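PDB 2R3B: ADP-dependent (S)-NAD(P)H-hydrate dehydratase, which probably catalyses the ADP-dependent dehydration of (6S)-NAD(P)HX, turning this damaged, hydrated form of the coenzyme back into NAD(P)H. Local coordinates for residues V259-K271 against I281-A293. Sequence-based numbering, arbitrary orientation. Where two conformers were deposited one is given.
Sequences VYLHSLIGDDLAK and ISQALPTYMKKYA
In Ile265, chi1 of -67° sets CG1 opposite the carbonyl carbon and CG2 opposite the backbone N, and this splits its contacts with Tyr288 and Ala284 between two branches. Ile265 CG1 lies over one face of the Tyr288 ring in a CH-pi contact, 3.5 Å from the centroid and only 8° off the normal. CG2 meets Ala284 CB and Ile281, and Ile265 CD1 reaches Leu285 CD2 at 3.6 Å. Ile265 is thus a knob in a hole formed by Ile281, Ala284, Leu285 and Tyr288. Tyr288 returns the fit among Leu261, Leu264, Ile265 and Asp268.

The phenol ends in a short hydrogen bond: Tyr288 OH gives to Asp268 OD2 at 2.5 Å. The acceptor uses its anti lone pair and lies in the ring plane, with the carboxylate tilted out of that plane. Lys271 NZ approaches the other oxygen, Asp268 OD1, at 3.1 Å from above the carboxylate plane, completing a salt bridge. One carboxylate therefore links the phenol and the ammonium group.

Helices 252-269 and 278-292 are the last two of this ribokinase-like fold. The axes of segments 259-269 and 281-292 cross at 106° and come within 9.7 Å. Ile281 is the third knob, set among His262, Ile265, Gly266 and Leu269. The predicted AMP-site residue Gly234 is close to the His262 side chain.

One turn before Ile265, Leu261 CG lies anti to the backbone N, which carries CD2 to Leu285 and Met289. Leu261 CD2 presses tightly on Leu285 CD2 at 3.5 Å and also touches CG of selenomethionine Met289. Phe244 of helix 233-247 packs on both Leu261 and Met289. Leu264 CD2 lies at the edge of the Tyr288 ring and also contacts Tyr292 OH at 3.9 Å.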
loop_
_atom_site.group_PDB
_atom_site.type_symbol
_atom_site.label_atom_id
_atom_site.label_comp_id
_atom_site.label_asym_id
_atom_site.label_seq_id
_atom_site.Cartn_x
_atom_site.Cartn_y
_atom_site.Cartn_z
ATOM N N VAL B 259 12.542 -3.493 24.470
ATOM C CA VAL B 259 13.567 -4.390 23.924
ATOM C C VAL B 259 13.103 -5.837 24.008
ATOM O O VAL B 259 13.251 -6.608 23.056
ATOM C CB VAL B 259 14.897 -4.181 24.696
ATOM C CG1 VAL B 259 15.957 -5.303 24.389
ATOM C CG2 VAL B 259 15.447 -2.799 24.407
ATOM N N TYR B 260 12.512 -6.223 25.140
ATOM C CA TYR B 260 12.026 -7.581 25.298
ATOM C C TYR B 260 10.886 -7.922 24.342
ATOM O O TYR B 260 10.857 -9.004 23.740
ATOM C CB TYR B 260 11.553 -7.828 26.756
ATOM C CG TYR B 260 11.201 -9.291 26.965
ATOM C CD1 TYR B 260 12.216 -10.265 27.086
ATOM C CD2 TYR B 260 9.890 -9.720 26.952
ATOM C CE1 TYR B 260 11.899 -11.613 27.228
ATOM C CE2 TYR B 260 9.576 -11.076 27.093
ATOM C CZ TYR B 260 10.581 -12.001 27.233
ATOM O OH TYR B 260 10.238 -13.336 27.377
ATOM N N LEU B 261 9.912 -7.031 24.232
ATOM C CA LEU B 261 8.762 -7.287 23.373
ATOM C C LEU B 261 9.196 -7.419 21.931
ATOM O O LEU B 261 8.729 -8.308 21.232
ATOM C CB LEU B 261 7.739 -6.138 23.469
ATOM C CG LEU B 261 6.426 -6.325 22.713
ATOM C CD1 LEU B 261 5.761 -7.632 23.116
ATOM C CD2 LEU B 261 5.513 -5.073 22.911
ATOM N N HIS B 262 10.074 -6.530 21.475
ATOM C CA HIS B 262 10.613 -6.602 20.105
ATOM C C HIS B 262 11.159 -8.007 19.766
ATOM O O HIS B 262 10.832 -8.568 18.746
ATOM C CB HIS B 262 11.675 -5.522 19.960
ATOM C CG HIS B 262 12.441 -5.522 18.677
ATOM N ND1 HIS B 262 13.755 -5.945 18.607
ATOM C CD2 HIS B 262 12.130 -5.040 17.444
ATOM C CE1 HIS B 262 14.201 -5.775 17.374
ATOM N NE2 HIS B 262 13.238 -5.229 16.649
ATOM N N SER B 263 11.989 -8.547 20.654
ATOM C CA SER B 263 12.570 -9.873 20.435
ATOM C C SER B 263 11.582 -11.025 20.695
ATOM O O SER B 263 11.730 -12.098 20.099
ATOM C CB SER B 263 13.835 -10.026 21.269
ATOM O OG SER B 263 13.547 -9.900 22.638
ATOM N N LEU B 264 10.600 -10.849 21.580
ATOM C CA LEU B 264 9.590 -11.882 21.825
ATOM C C LEU B 264 8.772 -12.102 20.581
ATOM O O LEU B 264 8.552 -13.221 20.123
ATOM C CB LEU B 264 8.651 -11.505 22.978
ATOM C CG LEU B 264 7.478 -12.442 23.278
ATOM C CD1 LEU B 264 8.027 -13.768 23.828
ATOM C CD2 LEU B 264 6.544 -11.819 24.265
ATOM N N ILE B 265 8.326 -11.002 19.997
ATOM C CA ILE B 265 7.543 -11.086 18.765
ATOM C C ILE B 265 8.402 -11.656 17.634
ATOM O O ILE B 265 7.954 -12.510 16.869
ATOM C CB ILE B 265 6.951 -9.713 18.382
ATOM C CG1 ILE B 265 5.901 -9.257 19.387
ATOM C CG2 ILE B 265 6.292 -9.804 16.982
ATOM C CD1 ILE B 265 5.573 -7.726 19.268
ATOM N N GLY B 266 9.631 -11.183 17.509
ATOM C CA GLY B 266 10.492 -11.626 16.430
ATOM C C GLY B 266 10.804 -13.101 16.598
ATOM O O GLY B 266 10.880 -13.822 15.636
ATOM N N ASP B 267 10.962 -13.552 17.850
ATOM C CA ASP B 267 11.264 -14.959 18.100
ATOM C C ASP B 267 10.071 -15.825 17.744
ATOM O O ASP B 267 10.241 -16.897 17.166
ATOM C CB ASP B 267 11.636 -15.164 19.566
ATOM C CG ASP B 267 13.052 -14.733 19.884
ATOM O OD1 ASP B 267 13.857 -14.436 18.961
ATOM O OD2 ASP B 267 13.398 -14.715 21.094
ATOM N N ASP B 268 8.871 -15.363 18.087
ATOM C CA ASP B 268 7.627 -16.047 17.731
ATOM C C ASP B 268 7.472 -16.144 16.207
ATOM O O ASP B 268 7.123 -17.206 15.669
ATOM C CB ASP B 268 6.391 -15.375 18.345
ATOM C CG ASP B 268 6.222 -15.676 19.822
ATOM O OD1 ASP B 268 7.002 -16.522 20.343
ATOM O OD2 ASP B 268 5.306 -15.048 20.430
ATOM N N LEU B 269 7.682 -15.022 15.512
ATOM C CA LEU B 269 7.539 -15.038 14.059
ATOM C C LEU B 269 8.567 -15.939 13.370
ATOM O O LEU B 269 8.261 -16.546 12.361
ATOM C CB LEU B 269 7.623 -13.626 13.488
ATOM C CG LEU B 269 6.467 -12.719 13.873
ATOM C CD1 LEU B 269 6.771 -11.261 13.467
ATOM C CD2 LEU B 269 5.197 -13.199 13.252
ATOM N N ALA B 270 9.779 -16.016 13.925
ATOM C CA ALA B 270 10.837 -16.798 13.338
ATOM C C ALA B 270 10.527 -18.284 13.390
ATOM O O ALA B 270 11.198 -19.077 12.728
ATOM C CB ALA B 270 12.172 -16.496 14.028
ATOM N N LYS B 271 9.548 -18.675 14.206
ATOM C CA LYS B 271 9.160 -20.076 14.255
ATOM C C LYS B 271 8.557 -20.519 12.932
ATOM O O LYS B 271 8.688 -21.691 12.564
ATOM C CB LYS B 271 8.166 -20.333 15.368
ATOM C CG LYS B 271 8.772 -20.212 16.779
ATOM C CD LYS B 271 7.633 -20.266 17.814
ATOM C CE LYS B 271 8.122 -19.884 19.232
ATOM N NZ LYS B 271 6.972 -19.644 20.196
ATOM N N ILE B 281 6.780 -7.313 12.890
ATOM C CA ILE B 281 6.886 -7.125 14.320
ATOM C C ILE B 281 6.002 -5.957 14.710
ATOM O O ILE B 281 5.194 -6.055 15.620
ATOM C CB ILE B 281 8.324 -6.882 14.788
ATOM C CG1 ILE B 281 9.185 -8.139 14.513
ATOM C CG2 ILE B 281 8.357 -6.479 16.293
ATOM C CD1 ILE B 281 10.713 -7.915 14.718
ATOM N N SER B 282 6.122 -4.852 13.998
ATOM C CA SER B 282 5.269 -3.684 14.307
ATOM C C SER B 282 3.767 -4.008 14.252
ATOM O O SER B 282 2.977 -3.576 15.118
ATOM C CB SER B 282 5.622 -2.535 13.346
ATOM O OG SER B 282 6.999 -2.157 13.570
ATOM N N GLN B 283 3.345 -4.728 13.214
ATOM C CA GLN B 283 1.918 -4.999 13.000
ATOM C C GLN B 283 1.353 -5.901 14.099
ATOM O O GLN B 283 0.183 -5.854 14.395
ATOM C CB GLN B 283 1.714 -5.584 11.601
ATOM C CG GLN B 283 1.910 -4.515 10.519
ATOM C CD GLN B 283 2.306 -5.038 9.136
ATOM O OE1 GLN B 283 2.438 -6.264 8.892
ATOM N NE2 GLN B 283 2.554 -4.084 8.215
ATOM N N ALA B 284 2.222 -6.679 14.731
ATOM C CA ALA B 284 1.843 -7.568 15.851
ATOM C C ALA B 284 1.749 -6.881 17.201
ATOM O O ALA B 284 1.214 -7.463 18.166
ATOM C CB ALA B 284 2.795 -8.726 15.945
ATOM N N LEU B 285 2.229 -5.635 17.308
ATOM C CA LEU B 285 2.264 -4.972 18.609
ATOM C C LEU B 285 0.920 -4.883 19.326
ATOM O O LEU B 285 0.857 -5.212 20.517
ATOM C CB LEU B 285 2.896 -3.599 18.520
ATOM C CG LEU B 285 4.412 -3.648 18.314
ATOM C CD1 LEU B 285 4.898 -2.271 17.837
ATOM C CD2 LEU B 285 5.200 -4.167 19.578
ATOM N N PRO B 286 -0.135 -4.421 18.647
ATOM C CA PRO B 286 -1.404 -4.280 19.384
ATOM C C PRO B 286 -1.947 -5.566 20.030
ATOM O O PRO B 286 -2.431 -5.516 21.164
ATOM C CB PRO B 286 -2.357 -3.724 18.331
ATOM C CG PRO B 286 -1.427 -3.001 17.335
ATOM C CD PRO B 286 -0.225 -3.887 17.274
ATOM N N THR B 287 -1.839 -6.700 19.345
ATOM C CA THR B 287 -2.302 -7.984 19.916
ATOM C C THR B 287 -1.412 -8.492 21.031
ATOM O O THR B 287 -1.891 -8.945 22.073
ATOM C CB THR B 287 -2.525 -9.039 18.856
ATOM O OG1 THR B 287 -1.336 -9.210 18.080
ATOM C CG2 THR B 287 -3.633 -8.608 17.941
ATOM N N TYR B 288 -0.099 -8.366 20.864
ATOM C CA TYR B 288 0.802 -8.765 21.935
ATOM C C TYR B 288 0.675 -7.904 23.183
ATOM O O TYR B 288 0.674 -8.424 24.299
ATOM C CB TYR B 288 2.261 -8.738 21.458
ATOM C CG TYR B 288 2.713 -10.012 20.798
ATOM C CD1 TYR B 288 2.324 -10.309 19.502
ATOM C CD2 TYR B 288 3.483 -10.947 21.496
ATOM C CE1 TYR B 288 2.744 -11.482 18.875
ATOM C CE2 TYR B 288 3.899 -12.128 20.884
ATOM C CZ TYR B 288 3.522 -12.382 19.570
ATOM O OH TYR B 288 3.915 -13.547 18.916
HETATM N N MSE B 289 0.580 -6.583 23.008
HETATM C CA MSE B 289 0.498 -5.702 24.158
HETATM C C MSE B 289 -0.787 -5.918 24.954
HETATM O O MSE B 289 -0.770 -5.836 26.171
HETATM C CB MSE B 289 0.656 -4.242 23.748
HETATM C CG MSE B 289 2.054 -3.961 23.214
HETATM SE SE MSE B 289 2.307 -2.153 22.625
HETATM C CE MSE B 289 2.167 -1.318 24.277
ATOM N N LYS B 290 -1.884 -6.236 24.265
ATOM C CA LYS B 290 -3.138 -6.522 24.935
ATOM C C LYS B 290 -2.993 -7.725 25.881
ATOM O O LYS B 290 -3.543 -7.731 26.974
ATOM C CB LYS B 290 -4.225 -6.794 23.886
ATOM C CG LYS B 290 -5.634 -6.929 24.485
ATOM C CD LYS B 290 -6.153 -5.603 25.030
ATOM C CE LYS B 290 -7.471 -5.810 25.755
ATOM N NZ LYS B 290 -7.998 -4.488 26.134
ATOM N N LYS B 291 -2.230 -8.714 25.455
ATOM C CA LYS B 291 -2.083 -9.959 26.209
ATOM C C LYS B 291 -1.375 -9.696 27.539
ATOM O O LYS B 291 -1.734 -10.282 28.546
ATOM C CB LYS B 291 -1.344 -11.015 25.368
ATOM C CG LYS B 291 -0.662 -12.121 26.203
ATOM C CD LYS B 291 -0.514 -13.425 25.440
ATOM C CE LYS B 291 0.508 -14.387 26.100
ATOM N NZ LYS B 291 0.755 -14.134 27.554
ATOM N N TYR B 292 -0.389 -8.792 27.547
ATOM C CA TYR B 292 0.385 -8.458 28.766
ATOM C C TYR B 292 -0.123 -7.291 29.581
ATOM O O TYR B 292 0.310 -7.089 30.732
ATOM C CB TYR B 292 1.864 -8.283 28.425
ATOM C CG TYR B 292 2.370 -9.572 27.853
ATOM C CD1 TYR B 292 2.649 -10.639 28.686
ATOM C CD2 TYR B 292 2.443 -9.783 26.479
ATOM C CE1 TYR B 292 3.022 -11.865 28.175
ATOM C CE2 TYR B 292 2.847 -11.003 25.955
ATOM C CZ TYR B 292 3.128 -12.046 26.811
ATOM O OH TYR B 292 3.517 -13.279 26.340
ATOM N N ALA B 293 -1.059 -6.534 29.035
ATOM C CA ALA B 293 -1.457 -5.302 29.680
ATOM C C ALA B 293 -1.874 -5.698 31.060
ATOM O O ALA B 293 -2.753 -6.581 31.199
ATOM C CB ALA B 293 -2.588 -4.625 28.967
#